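Local coordinates for 6b protein (Agrobacterium vitis, PDB 3AQ2), which disturbs plant cell proliferation, probably through the host microRNA machinery, using a fold of the ADP-ribosylating toxin type, at residues Arg82-Asn87 against Tyr195-Leu200; Leu65-Val70 against Gly132-Ile137; Asp55-Leu60 against Leu138-Phe143; Gly92-Ala97 against Tyr156-Arg161. One frame throughout, in Å; residues are numbered along the deposited sequence.

Contact 1. Residues Arg82-Asn87 against Tyr195-Leu200; sequences RLLPSN and YPIVAL
Tyr195 N donates to Arg82 O at 2.9 Å with an N-H...O angle of 170°, a nearly straight bond that ties the two backbones where Leu83 and Tyr195 are nearest neighbours. Arg82, at positive phi, closes helix 72-81 in a Schellman motif, and His194 ND1 also bonds to its carbonyl oxygen. The aliphatic part of the Arg82 side chain runs over the other backbone, CG lying 3.6 Å from Pro196 CA. Leu84 meets both Tyr195 and Ile197: it lies alongside Tyr195, pointing the same way, with CB 3.6 Å from Tyr195 CB. Its CD2 sits over the centre of the Tyr195 ring in a CH-pi contact, 4.0 Å from the centroid and 12° off the normal, while Pro196 CD covers the opposite face toward the rim. With CG anti to the backbone N (chi1 -165°), Tyr195 turns its ring alongside Leu84. The backbone bond extends the pairing of strands 83-85 and 192-194, after which the chain turns off toward strand 199-202, entering it through a classic beta bulge in which Val198 and Ala199 face Ala136. Ile197 reaches back, its CD1 4.0 Å from Leu84 CD1 and 3.4 Å from Leu83 O; that buried oxygen has no polar partner in the model. Tyr195 OH bonds to Leu138 O.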
loop_
_atom_site.group_PDB
_atom_site.type_symbol
_atom_site.label_atom_id
_atom_site.label_comp_id
_atom_site.label_asym_id
_atom_site.label_seq_id
_atom_site.Cartn_x
_atom_site.Cartn_y
_atom_site.Cartn_z
ATOM N N ARG A 82 8.118 -8.026 3.978
ATOM C CA ARG A 82 7.706 -7.795 2.592
ATOM C C ARG A 82 6.345 -8.426 2.305
ATOM O O ARG A 82 6.197 -9.227 1.375
ATOM C CB ARG A 82 8.767 -8.317 1.622
ATOM C CG ARG A 82 8.959 -7.420 0.428
ATOM C CD ARG A 82 10.030 -7.957 -0.505
ATOM N NE ARG A 82 11.305 -8.162 0.171
ATOM C CZ ARG A 82 11.828 -9.353 0.442
ATOM N NH1 ARG A 82 11.190 -10.465 0.094
ATOM N NH2 ARG A 82 12.995 -9.436 1.064
ATOM N N LEU A 83 5.363 -8.073 3.131
ATOM C CA LEU A 83 3.996 -8.559 2.969
ATOM C C LEU A 83 3.026 -7.408 2.796
ATOM O O LEU A 83 3.249 -6.308 3.304
ATOM C CB LEU A 83 3.563 -9.392 4.175
ATOM C CG LEU A 83 4.417 -10.616 4.514
ATOM C CD1 LEU A 83 4.071 -11.180 5.887
ATOM C CD2 LEU A 83 4.277 -11.683 3.433
ATOM N N LEU A 84 1.945 -7.678 2.076
ATOM C CA LEU A 84 0.846 -6.737 1.985
ATOM C C LEU A 84 -0.438 -7.453 2.433
ATOM O O LEU A 84 -0.707 -8.564 1.977
ATOM C CB LEU A 84 0.724 -6.242 0.553
ATOM C CG LEU A 84 -0.178 -5.026 0.336
ATOM C CD1 LEU A 84 0.454 -3.747 0.923
ATOM C CD2 LEU A 84 -0.474 -4.868 -1.133
ATOM N N PRO A 85 -1.217 -6.827 3.346
ATOM C CA PRO A 85 -2.458 -7.448 3.822
ATOM C C PRO A 85 -3.655 -7.120 2.937
ATOM O O PRO A 85 -3.675 -6.082 2.267
ATOM C CB PRO A 85 -2.676 -6.783 5.182
ATOM C CG PRO A 85 -2.136 -5.399 5.004
ATOM C CD PRO A 85 -0.978 -5.517 3.991
ATOM N N SER A 86 -4.652 -8.000 2.940
ATOM C CA SER A 86 -5.967 -7.598 2.461
ATOM C C SER A 86 -6.590 -6.684 3.520
ATOM O O SER A 86 -6.282 -6.790 4.721
ATOM C CB SER A 86 -6.868 -8.812 2.227
ATOM O OG SER A 86 -7.050 -9.509 3.450
ATOM N N ASN A 87 -7.445 -5.772 3.067
ATOM C CA ASN A 87 -8.228 -4.932 3.978
ATOM C C ASN A 87 -9.698 -4.880 3.560
ATOM O O ASN A 87 -10.440 -3.971 3.939
ATOM C CB ASN A 87 -7.629 -3.522 4.098
ATOM C CG ASN A 87 -7.445 -2.850 2.761
ATOM O OD1 ASN A 87 -7.960 -3.324 1.739
ATOM N ND2 ASN A 87 -6.714 -1.725 2.756
ATOM N N TYR A 195 4.843 -8.983 -1.141
ATOM C CA TYR A 195 4.720 -7.741 -1.911
ATOM C C TYR A 195 5.741 -6.709 -1.425
ATOM O O TYR A 195 5.911 -6.549 -0.216
ATOM C CB TYR A 195 3.300 -7.180 -1.753
ATOM C CG TYR A 195 2.932 -6.115 -2.763
ATOM C CD1 TYR A 195 2.226 -6.451 -3.923
ATOM C CD2 TYR A 195 3.288 -4.776 -2.556
ATOM C CE1 TYR A 195 1.887 -5.476 -4.864
ATOM C CE2 TYR A 195 2.960 -3.791 -3.489
ATOM C CZ TYR A 195 2.255 -4.154 -4.637
ATOM O OH TYR A 195 1.924 -3.186 -5.558
ATOM N N PRO A 196 6.427 -6.013 -2.356
ATOM C CA PRO A 196 7.464 -5.079 -1.906
ATOM C C PRO A 196 6.870 -3.863 -1.213
ATOM O O PRO A 196 5.908 -3.275 -1.704
ATOM C CB PRO A 196 8.150 -4.642 -3.210
ATOM C CG PRO A 196 7.737 -5.681 -4.237
ATOM C CD PRO A 196 6.344 -6.042 -3.828
ATOM N N ILE A 197 7.453 -3.512 -0.075
ATOM C CA ILE A 197 7.043 -2.333 0.675
ATOM C C ILE A 197 8.151 -1.297 0.558
ATOM O O ILE A 197 9.311 -1.605 0.823
ATOM C CB ILE A 197 6.781 -2.692 2.170
ATOM C CG1 ILE A 197 5.771 -3.856 2.296
ATOM C CG2 ILE A 197 6.315 -1.446 2.954
ATOM C CD1 ILE A 197 4.403 -3.609 1.625
ATOM N N VAL A 198 7.804 -0.081 0.135
ATOM C CA VAL A 198 8.800 0.979 0.017
ATOM C C VAL A 198 9.186 1.497 1.407
ATOM O O VAL A 198 10.373 1.574 1.751
ATOM C CB VAL A 198 8.308 2.135 -0.871
ATOM C CG1 VAL A 198 9.363 3.255 -0.924
ATOM C CG2 VAL A 198 7.984 1.611 -2.272
ATOM N N ALA A 199 8.173 1.831 2.196
ATOM C CA ALA A 199 8.386 2.395 3.524
ATOM C C ALA A 199 7.209 2.073 4.436
ATOM O O ALA A 199 6.123 1.721 3.965
ATOM C CB ALA A 199 8.574 3.910 3.428
ATOM N N LEU A 200 7.427 2.202 5.742
ATOM C CA LEU A 200 6.322 2.159 6.707
ATOM C C LEU A 200 6.454 3.354 7.648
ATOM O O LEU A 200 7.543 3.915 7.808
ATOM C CB LEU A 200 6.286 0.839 7.493
ATOM C CG LEU A 200 7.392 0.541 8.522
ATOM C CD1 LEU A 200 6.854 -0.333 9.652
ATOM C CD2 LEU A 200 8.613 -0.138 7.869
#

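Contact 2. Residues Leu65-Val70 against Gly132-Ile137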
loop_
_atom_site.group_PDB
_atom_site.type_symbol
_atom_site.label_atom_id
_atom_site.label_comp_id
_atom_site.label_asym_id
_atom_site.label_seq_id
_atom_site.Cartn_x
_atom_site.Cartn_y
_atom_site.Cartn_z
ATOM N N LEU A 65 3.941 7.205 -4.819
ATOM C CA LEU A 65 3.553 6.276 -3.773
ATOM C C LEU A 65 2.058 6.350 -3.493
ATOM O O LEU A 65 1.437 7.425 -3.591
ATOM C CB LEU A 65 4.309 6.590 -2.482
ATOM C CG LEU A 65 5.833 6.459 -2.504
ATOM C CD1 LEU A 65 6.402 6.963 -1.188
ATOM C CD2 LEU A 65 6.265 5.005 -2.756
ATOM N N THR A 66 1.487 5.207 -3.141
ATOM C CA THR A 66 0.154 5.167 -2.522
ATOM C C THR A 66 0.260 4.456 -1.175
ATOM O O THR A 66 1.301 3.855 -0.857
ATOM C CB THR A 66 -0.916 4.526 -3.433
ATOM O OG1 THR A 66 -0.483 3.225 -3.852
ATOM C CG2 THR A 66 -1.162 5.413 -4.674
ATOM N N TYR A 67 -0.815 4.515 -0.400
ATOM C CA TYR A 67 -0.760 4.146 1.018
ATOM C C TYR A 67 -1.786 3.092 1.373
ATOM O O TYR A 67 -2.951 3.183 0.968
ATOM C CB TYR A 67 -0.916 5.409 1.894
ATOM C CG TYR A 67 0.141 6.431 1.529
ATOM C CD1 TYR A 67 -0.108 7.430 0.587
ATOM C CD2 TYR A 67 1.412 6.358 2.092
ATOM C CE1 TYR A 67 0.894 8.340 0.229
ATOM C CE2 TYR A 67 2.411 7.259 1.741
ATOM C CZ TYR A 67 2.150 8.239 0.813
ATOM O OH TYR A 67 3.140 9.143 0.478
ATOM N N VAL A 68 -1.337 2.079 2.110
ATOM C CA VAL A 68 -2.241 1.074 2.673
ATOM C C VAL A 68 -2.184 1.273 4.186
ATOM O O VAL A 68 -1.149 1.074 4.811
ATOM C CB VAL A 68 -1.865 -0.378 2.274
ATOM C CG1 VAL A 68 -2.764 -1.374 2.985
ATOM C CG2 VAL A 68 -1.972 -0.552 0.753
ATOM N N TYR A 69 -3.307 1.708 4.753
ATOM C CA TYR A 69 -3.369 2.030 6.174
ATOM C C TYR A 69 -3.542 0.778 7.035
ATOM O O TYR A 69 -4.290 -0.142 6.678
ATOM C CB TYR A 69 -4.454 3.087 6.419
ATOM C CG TYR A 69 -4.034 4.404 5.812
ATOM C CD1 TYR A 69 -4.446 4.780 4.523
ATOM C CD2 TYR A 69 -3.144 5.239 6.492
ATOM C CE1 TYR A 69 -4.017 5.985 3.958
ATOM C CE2 TYR A 69 -2.709 6.445 5.933
ATOM C CZ TYR A 69 -3.144 6.812 4.677
ATOM O OH TYR A 69 -2.683 8.001 4.151
ATOM N N VAL A 70 -2.816 0.737 8.153
ATOM C CA VAL A 70 -2.742 -0.468 8.998
ATOM C C VAL A 70 -2.544 -0.077 10.472
ATOM O O VAL A 70 -2.297 1.093 10.784
ATOM C CB VAL A 70 -1.567 -1.404 8.569
ATOM C CG1 VAL A 70 -1.749 -1.908 7.138
ATOM C CG2 VAL A 70 -0.219 -0.680 8.699
ATOM N N GLY A 132 -3.793 3.699 12.223
ATOM C CA GLY A 132 -2.857 4.622 12.872
ATOM C C GLY A 132 -1.474 4.634 12.248
ATOM O O GLY A 132 -0.682 5.525 12.547
ATOM N N PHE A 133 -1.179 3.621 11.423
ATOM C CA PHE A 133 0.112 3.470 10.743
ATOM C C PHE A 133 -0.105 3.234 9.253
ATOM O O PHE A 133 -1.246 3.138 8.804
ATOM C CB PHE A 133 0.913 2.323 11.382
ATOM C CG PHE A 133 1.414 2.666 12.754
ATOM C CD1 PHE A 133 0.525 2.742 13.828
ATOM C CD2 PHE A 133 2.753 3.003 12.962
ATOM C CE1 PHE A 133 0.970 3.128 15.105
ATOM C CE2 PHE A 133 3.206 3.387 14.235
ATOM C CZ PHE A 133 2.309 3.438 15.308
ATOM N N PHE A 134 0.970 3.175 8.476
ATOM C CA PHE A 134 0.796 2.972 7.035
ATOM C C PHE A 134 1.942 2.195 6.428
ATOM O O PHE A 134 3.064 2.191 6.945
ATOM C CB PHE A 134 0.657 4.321 6.296
ATOM C CG PHE A 134 1.922 5.160 6.309
ATOM C CD1 PHE A 134 2.904 4.995 5.318
ATOM C CD2 PHE A 134 2.137 6.106 7.314
ATOM C CE1 PHE A 134 4.091 5.759 5.325
ATOM C CE2 PHE A 134 3.319 6.889 7.332
ATOM C CZ PHE A 134 4.294 6.715 6.349
ATOM N N LEU A 135 1.627 1.565 5.304
ATOM C CA LEU A 135 2.603 0.991 4.389
ATOM C C LEU A 135 2.563 1.851 3.127
ATOM O O LEU A 135 1.494 2.086 2.566
ATOM C CB LEU A 135 2.203 -0.454 4.045
ATOM C CG LEU A 135 2.068 -1.404 5.246
ATOM C CD1 LEU A 135 1.459 -2.730 4.813
ATOM C CD2 LEU A 135 3.419 -1.600 5.903
ATOM N N ALA A 136 3.717 2.345 2.699
ATOM C CA ALA A 136 3.818 3.086 1.444
ATOM C C ALA A 136 4.283 2.132 0.351
ATOM O O ALA A 136 5.296 1.433 0.505
ATOM C CB ALA A 136 4.774 4.267 1.609
ATOM N N ILE A 137 3.534 2.098 -0.752
ATOM C CA ILE A 137 3.810 1.154 -1.826
ATOM C C ILE A 137 3.801 1.809 -3.192
ATOM O O ILE A 137 3.244 2.902 -3.369
ATOM C CB ILE A 137 2.768 -0.004 -1.863
ATOM C CG1 ILE A 137 1.343 0.541 -2.113
ATOM C CG2 ILE A 137 2.880 -0.893 -0.597
ATOM C CD1 ILE A 137 0.354 -0.561 -2.533
HETATM O O HOH W 1 1.615 3.486 -6.195
#
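Strands 66-70 and 133-137 form an antiparallel pair at one border of the mixed four-stranded sheet, their axes 4.4 Å apart at closest approach and 153° apart in direction. Three hydrogen-bonded pairs, Thr66 with Ile137, Val68 with Leu135 and Val70 with Phe133, each contribute two backbone bonds, exemplified by Ile137 N to Thr66 O at 2.8 Å. Between them lie the non-hydrogen-bonded pairs Tyr67 with Ala136 and Tyr69 with Phe134, whose side chains occupy one face. There the edge of the Tyr67 ring is directed at the face of Phe134 in an offset edge-to-face pair, centroids 5.7 Å apart and planes at 82°, with Tyr67 CD2 3.8 Å from Phe134 CD1. Phe134 holds CG between its backbone N and carbonyl carbon (chi1 67°), which keeps the ring beside Tyr67, while its CB meets Tyr69 CD2 at 3.9 Å. Ala136 CB fits against Tyr67 CE2 at 3.8 Å, and helix 20-38 covers this end through Leu27. On the other face the contacts run diagonally: Val68 CG2 touches Ile137 CD1 at 4.0 Å, and Val70 CG1 touches Leu135 CD1 at the same 4.0 Å, the latter two side chains crossing at about a right angle. Helix 72-81 packs here, Ala75 against Val70 and Cys78 against Leu135. A water bonded to Thr66 OG1 makes a weak bond to Ile137 O. At the far end Gly132 and Phe133 both face Val70, the pattern of a classic beta bulge where strand 133-137 begins.

Contact 3. Residues Asp55-Leu60 against Leu138-Phe143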
loop_
_atom_site.group_PDB
_atom_site.type_symbol
_atom_site.label_atom_id
_atom_site.label_comp_id
_atom_site.label_asym_id
_atom_site.label_seq_id
_atom_site.Cartn_x
_atom_site.Cartn_y
_atom_site.Cartn_z
ATOM N N ASP A 55 6.132 -14.701 -11.275
ATOM C CA ASP A 55 4.725 -14.739 -11.708
ATOM C C ASP A 55 4.395 -13.505 -12.561
ATOM O O ASP A 55 5.306 -12.787 -12.993
ATOM C CB ASP A 55 3.751 -14.971 -10.529
ATOM C CG ASP A 55 3.601 -13.760 -9.598
ATOM O OD1 ASP A 55 4.028 -12.627 -9.938
ATOM O OD2 ASP A 55 3.015 -13.957 -8.509
ATOM N N ASP A 56 3.115 -13.259 -12.818
ATOM C CA ASP A 56 2.752 -12.213 -13.778
ATOM C C ASP A 56 2.620 -10.801 -13.185
ATOM O O ASP A 56 2.407 -9.845 -13.933
ATOM C CB ASP A 56 1.473 -12.587 -14.530
ATOM C CG ASP A 56 1.664 -13.784 -15.436
ATOM O OD1 ASP A 56 2.689 -13.833 -16.152
ATOM O OD2 ASP A 56 0.790 -14.682 -15.442
ATOM N N GLU A 57 2.756 -10.665 -11.869
ATOM C CA GLU A 57 2.516 -9.363 -11.221
ATOM C C GLU A 57 3.773 -8.498 -11.239
ATOM O O GLU A 57 4.851 -8.965 -10.861
ATOM C CB GLU A 57 2.011 -9.545 -9.787
ATOM C CG GLU A 57 1.484 -8.249 -9.183
ATOM C CD GLU A 57 0.683 -8.443 -7.894
ATOM O OE1 GLU A 57 0.638 -9.571 -7.360
ATOM O OE2 GLU A 57 0.087 -7.445 -7.434
ATOM N N TYR A 58 3.641 -7.245 -11.671
ATOM C CA TYR A 58 4.795 -6.347 -11.731
ATOM C C TYR A 58 4.445 -4.960 -11.214
ATOM O O TYR A 58 3.318 -4.498 -11.392
ATOM C CB TYR A 58 5.352 -6.264 -13.163
ATOM C CG TYR A 58 4.372 -5.699 -14.175
ATOM C CD1 TYR A 58 4.246 -4.325 -14.342
ATOM C CD2 TYR A 58 3.587 -6.536 -14.973
ATOM C CE1 TYR A 58 3.357 -3.780 -15.263
ATOM C CE2 TYR A 58 2.681 -5.994 -15.907
ATOM C CZ TYR A 58 2.577 -4.613 -16.033
ATOM O OH TYR A 58 1.703 -4.032 -16.936
ATOM N N LEU A 59 5.400 -4.328 -10.541
ATOM C CA LEU A 59 5.223 -2.961 -10.070
ATOM C C LEU A 59 5.599 -2.006 -11.168
ATOM O O LEU A 59 6.579 -2.220 -11.887
ATOM C CB LEU A 59 6.108 -2.659 -8.851
ATOM C CG LEU A 59 6.059 -3.584 -7.640
ATOM C CD1 LEU A 59 6.933 -3.009 -6.531
ATOM C CD2 LEU A 59 4.642 -3.778 -7.152
ATOM N N LEU A 60 4.825 -0.925 -11.241
ATOM C CA LEU A 60 5.111 0.196 -12.109
ATOM C C LEU A 60 5.675 1.273 -11.186
ATOM O O LEU A 60 4.942 1.864 -10.399
ATOM C CB LEU A 60 3.818 0.679 -12.789
ATOM C CG LEU A 60 2.984 -0.296 -13.648
ATOM C CD1 LEU A 60 2.316 -1.378 -12.817
ATOM C CD2 LEU A 60 1.916 0.465 -14.411
ATOM N N LEU A 138 4.449 1.140 -4.139
ATOM C CA LEU A 138 4.208 1.377 -5.553
ATOM C C LEU A 138 3.302 0.245 -6.019
ATOM O O LEU A 138 3.541 -0.934 -5.714
ATOM C CB LEU A 138 5.527 1.399 -6.322
ATOM C CG LEU A 138 6.329 2.665 -6.004
ATOM C CD1 LEU A 138 7.787 2.473 -6.366
ATOM C CD2 LEU A 138 5.753 3.892 -6.721
ATOM N N MET A 139 2.222 0.608 -6.707
ATOM C CA MET A 139 1.197 -0.367 -7.076
ATOM C C MET A 139 1.566 -1.160 -8.330
ATOM O O MET A 139 2.197 -0.637 -9.261
ATOM C CB MET A 139 -0.138 0.341 -7.310
ATOM C CG MET A 139 -0.737 0.872 -6.022
ATOM S SD MET A 139 -2.249 1.805 -6.315
ATOM C CE MET A 139 -1.629 3.074 -7.417
ATOM N N SER A 140 1.169 -2.431 -8.322
ATOM C CA SER A 140 1.312 -3.305 -9.476
ATOM C C SER A 140 0.207 -3.041 -10.504
ATOM O O SER A 140 -0.704 -2.244 -10.264
ATOM C CB SER A 140 1.229 -4.756 -9.022
ATOM O OG SER A 140 -0.114 -5.062 -8.696
ATOM N N GLN A 141 0.266 -3.738 -11.633
ATOM C CA GLN A 141 -0.738 -3.542 -12.675
ATOM C C GLN A 141 -2.099 -4.109 -12.250
ATOM O O GLN A 141 -3.112 -3.844 -12.899
ATOM C CB GLN A 141 -0.278 -4.110 -14.024
ATOM C CG GLN A 141 -0.620 -5.589 -14.267
ATOM C CD GLN A 141 0.340 -6.584 -13.596
ATOM O OE1 GLN A 141 0.961 -6.302 -12.570
ATOM N NE2 GLN A 141 0.431 -7.770 -14.181
ATOM N N LEU A 142 -2.119 -4.871 -11.156
ATOM C CA LEU A 142 -3.372 -5.459 -10.666
ATOM C C LEU A 142 -4.210 -4.494 -9.832
ATOM O O LEU A 142 -5.350 -4.812 -9.467
ATOM C CB LEU A 142 -3.109 -6.756 -9.899
ATOM C CG LEU A 142 -2.376 -7.851 -10.670
ATOM C CD1 LEU A 142 -2.188 -9.044 -9.768
ATOM C CD2 LEU A 142 -3.123 -8.255 -11.938
ATOM N N PHE A 143 -3.656 -3.329 -9.508
ATOM C CA PHE A 143 -4.447 -2.298 -8.838
ATOM C C PHE A 143 -5.218 -1.510 -9.896
ATOM O O PHE A 143 -4.626 -1.005 -10.865
ATOM C CB PHE A 143 -3.536 -1.345 -8.062
ATOM C CG PHE A 143 -3.052 -1.895 -6.735
ATOM C CD1 PHE A 143 -1.937 -2.737 -6.681
ATOM C CD2 PHE A 143 -3.697 -1.561 -5.542
ATOM C CE1 PHE A 143 -1.473 -3.235 -5.452
ATOM C CE2 PHE A 143 -3.244 -2.052 -4.318
ATOM C CZ PHE A 143 -2.113 -2.886 -4.274
#
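Gln141 lays its side-chain amide over one face of the Tyr58 ring, the two planes 22° apart and Gln141 CD 3.3 Å from Tyr58 CE2, so that the flat groups are stacked although the side chains themselves cross at about a right angle. A bend at chi2 (-81°) folds the glutamine back over the ring and brings both ends of the amide to the other backbone. Gln141 OE1 accepts from Tyr58 N at 3.0 Å in an almost straight bond (178°), and Gln141 NE2 donates to Asp56 O at 2.9 Å, nearly in its own amide plane. These two bonds fix the amide's rotation and its sense. Ser140 OG gives its proton to Glu57 OE2 at 2.7 Å, using the anti lone pair of that oxygen; Glu57 reaches it with an extended chain. The Leu142 side chain runs at a slant to Glu57, its CD1 3.5 Å from Glu57 CD. The other oxygen, Glu57 OE1, forms a salt bridge with Arg161, so the buried carboxylate is held at both oxygens and is probably ionised. Leu60 CD1 packs 3.3 Å from Gln141 N. The bond from Gln141 N to Tyr58 O and a weak one from Leu60 N to Met139 O flank the single backbone bridge of Leu59 with Ser140. Turns frame the contact at each segment: Asp55 OD1 accepts from Glu57 N in an Asx turn, and Ser140 OG accepts from Leu142 N in an ST turn, at the start of a type I beta turn from Ser140 to Phe143.

Contact 4. Residues Gly92-Ala97 against Tyr156-Arg161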
loop_
_atom_site.group_PDB
_atom_site.type_symbol
_atom_site.label_atom_id
_atom_site.label_comp_id
_atom_site.label_asym_id
_atom_site.label_seq_id
_atom_site.Cartn_x
_atom_site.Cartn_y
_atom_site.Cartn_z
ATOM N N GLY A 92 -9.111 -8.470 -1.232
ATOM C CA GLY A 92 -8.884 -7.136 -1.774
ATOM C C GLY A 92 -7.930 -6.334 -0.927
ATOM O O GLY A 92 -7.994 -6.378 0.303
ATOM N N THR A 93 -7.051 -5.584 -1.586
ATOM C CA THR A 93 -6.247 -4.578 -0.899
ATOM C C THR A 93 -6.518 -3.212 -1.517
ATOM O O THR A 93 -6.250 -2.992 -2.709
ATOM C CB THR A 93 -4.737 -4.877 -0.981
ATOM O OG1 THR A 93 -4.480 -6.190 -0.455
ATOM C CG2 THR A 93 -3.944 -3.823 -0.179
ATOM N N VAL A 94 -7.050 -2.312 -0.694
ATOM C CA VAL A 94 -7.377 -0.962 -1.117
ATOM C C VAL A 94 -6.268 -0.008 -0.668
ATOM O O VAL A 94 -5.891 0.030 0.521
ATOM C CB VAL A 94 -8.754 -0.510 -0.551
ATOM C CG1 VAL A 94 -9.030 0.952 -0.859
ATOM C CG2 VAL A 94 -9.880 -1.395 -1.085
ATOM N N ALA A 95 -5.741 0.744 -1.633
ATOM C CA ALA A 95 -4.720 1.754 -1.377
ATOM C C ALA A 95 -5.228 3.114 -1.831
ATOM O O ALA A 95 -6.109 3.197 -2.675
ATOM C CB ALA A 95 -3.419 1.390 -2.093
ATOM N N THR A 96 -4.681 4.181 -1.260
ATOM C CA THR A 96 -5.079 5.523 -1.678
ATOM C C THR A 96 -3.886 6.442 -1.874
ATOM O O THR A 96 -2.855 6.270 -1.224
ATOM C CB THR A 96 -6.085 6.162 -0.668
ATOM O OG1 THR A 96 -6.494 7.461 -1.149
ATOM C CG2 THR A 96 -5.481 6.284 0.757
ATOM N N ALA A 97 -4.055 7.420 -2.760
ATOM C CA ALA A 97 -3.091 8.491 -2.931
ATOM C C ALA A 97 -3.138 9.498 -1.764
ATOM O O ALA A 97 -2.210 10.303 -1.621
ATOM C CB ALA A 97 -3.311 9.204 -4.282
ATOM N N TYR A 156 -7.664 12.903 -5.203
ATOM C CA TYR A 156 -6.889 11.763 -4.689
ATOM C C TYR A 156 -7.512 10.451 -5.130
ATOM O O TYR A 156 -8.685 10.186 -4.844
ATOM C CB TYR A 156 -6.809 11.809 -3.156
ATOM C CG TYR A 156 -6.092 13.046 -2.677
ATOM C CD1 TYR A 156 -6.798 14.203 -2.375
ATOM C CD2 TYR A 156 -4.700 13.073 -2.597
ATOM C CE1 TYR A 156 -6.137 15.362 -1.974
ATOM C CE2 TYR A 156 -4.029 14.223 -2.192
ATOM C CZ TYR A 156 -4.757 15.356 -1.882
ATOM O OH TYR A 156 -4.096 16.501 -1.495
ATOM N N GLY A 157 -6.731 9.625 -5.820
ATOM C CA GLY A 157 -7.238 8.342 -6.289
ATOM C C GLY A 157 -7.338 7.313 -5.171
ATOM O O GLY A 157 -6.580 7.363 -4.191
ATOM N N TRP A 158 -8.309 6.415 -5.318
ATOM C CA TRP A 158 -8.442 5.188 -4.536
ATOM C C TRP A 158 -8.315 4.009 -5.491
ATOM O O TRP A 158 -8.829 4.059 -6.623
ATOM C CB TRP A 158 -9.813 5.145 -3.847
ATOM C CG TRP A 158 -9.837 6.059 -2.676
ATOM C CD1 TRP A 158 -9.988 7.428 -2.691
ATOM C CD2 TRP A 158 -9.609 5.695 -1.312
ATOM N NE1 TRP A 158 -9.893 7.923 -1.409
ATOM C CE2 TRP A 158 -9.667 6.879 -0.547
ATOM C CE3 TRP A 158 -9.375 4.477 -0.661
ATOM C CZ2 TRP A 158 -9.495 6.883 0.851
ATOM C CZ3 TRP A 158 -9.215 4.475 0.732
ATOM C CH2 TRP A 158 -9.268 5.677 1.467
ATOM N N TYR A 159 -7.622 2.971 -5.032
ATOM C CA TYR A 159 -7.243 1.841 -5.890
ATOM C C TYR A 159 -7.513 0.548 -5.170
ATOM O O TYR A 159 -7.423 0.487 -3.948
ATOM C CB TYR A 159 -5.753 1.898 -6.248
ATOM C CG TYR A 159 -5.342 3.186 -6.930
ATOM C CD1 TYR A 159 -5.046 4.322 -6.181
ATOM C CD2 TYR A 159 -5.238 3.254 -8.315
ATOM C CE1 TYR A 159 -4.672 5.519 -6.794
ATOM C CE2 TYR A 159 -4.858 4.454 -8.947
ATOM C CZ TYR A 159 -4.578 5.566 -8.175
ATOM O OH TYR A 159 -4.203 6.740 -8.798
ATOM N N ALA A 160 -7.823 -0.498 -5.927
ATOM C CA ALA A 160 -8.007 -1.806 -5.316
ATOM C C ALA A 160 -7.334 -2.888 -6.133
ATOM O O ALA A 160 -7.461 -2.899 -7.366
ATOM C CB ALA A 160 -9.479 -2.108 -5.177
ATOM N N ARG A 161 -6.608 -3.763 -5.432
ATOM C CA ARG A 161 -6.103 -5.019 -5.983
ATOM C C ARG A 161 -7.090 -6.110 -5.596
ATOM O O ARG A 161 -7.328 -6.353 -4.399
ATOM C CB ARG A 161 -4.727 -5.336 -5.394
ATOM C CG ARG A 161 -4.078 -6.592 -5.950
ATOM C CD ARG A 161 -2.780 -6.879 -5.176
ATOM N NE ARG A 161 -2.065 -8.037 -5.715
ATOM C CZ ARG A 161 -2.401 -9.306 -5.460
ATOM N NH1 ARG A 161 -3.450 -9.576 -4.682
ATOM N NH2 ARG A 161 -1.693 -10.305 -5.981
HETATM O O HOH W 2 -4.861 -7.925 -2.733
#
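Thr96 CB sits over the six-membered ring of Trp158, 3.5 Å from its centroid and only 6° off the normal, a CH-pi contact in which the two side chains lie alongside and point the same way. Val94 CG1 comes to the edge of the same indole, in its plane and 3.5 Å from Trp158 CE3, while its other methyl, Val94 CG2, meets Ala160 CB at 4.2 Å. Thr96 keeps OG1 anti to the backbone N (chi1 -178°), which places the hydroxyl above the indole and within 3.0 Å of Gly157 O, to which it donates. Ala97 N also donates to Gly157 O, so two bonds grip that oxygen at the end of the strand pair. Regular antiparallel pairing continues from there: Tyr159 N bonds to Ala95 O at 2.8 Å, and Arg161 and Thr93 exchange two further backbone bonds. At the polar edge one water donates to Thr93 OG1 at 2.9 Å and accepts from Arg161 NH1, also at 2.9 Å; the extended arginine continues to Glu57, its salt-bridge partner, and Thr93 OG1 also bonds to Pro85 O. Strand 93-96 is the border of a three-stranded antiparallel sheet, with strand 154-161 in the middle and 143-151 beyond. Helix 105-115 packs on Trp158 through Met108, Ile111 and Leu112, and Thr93 and Ala95 face Val68 of strand 66-70.

In the fold
Contacts 1 and 2 lie closest together, with centres about 8 Å apart, and share the mixed sheet in which strands 199-202 and 133-137 are neighbours. Contact 4 belongs to the three-stranded sheet, its centre about 10 Å from that of contact 2, and the two sheets meet through a bond from Tyr67 N to Thr96 O. Contact 3, its centre about 12 Å from the chain centre, joins both sheets: its 138-143 segment connects strand 133-137 to strand 143-151, and Phe143 packs against Thr93 and Arg161 of contact 4. Along the chain contact 2 is nested within contact 3, and contact 4 within contact 1; the other pairs interleave. Distant segments thus interlock, consistent with a single compact ADP-ribosylation-type domain of the RolB/RolC family.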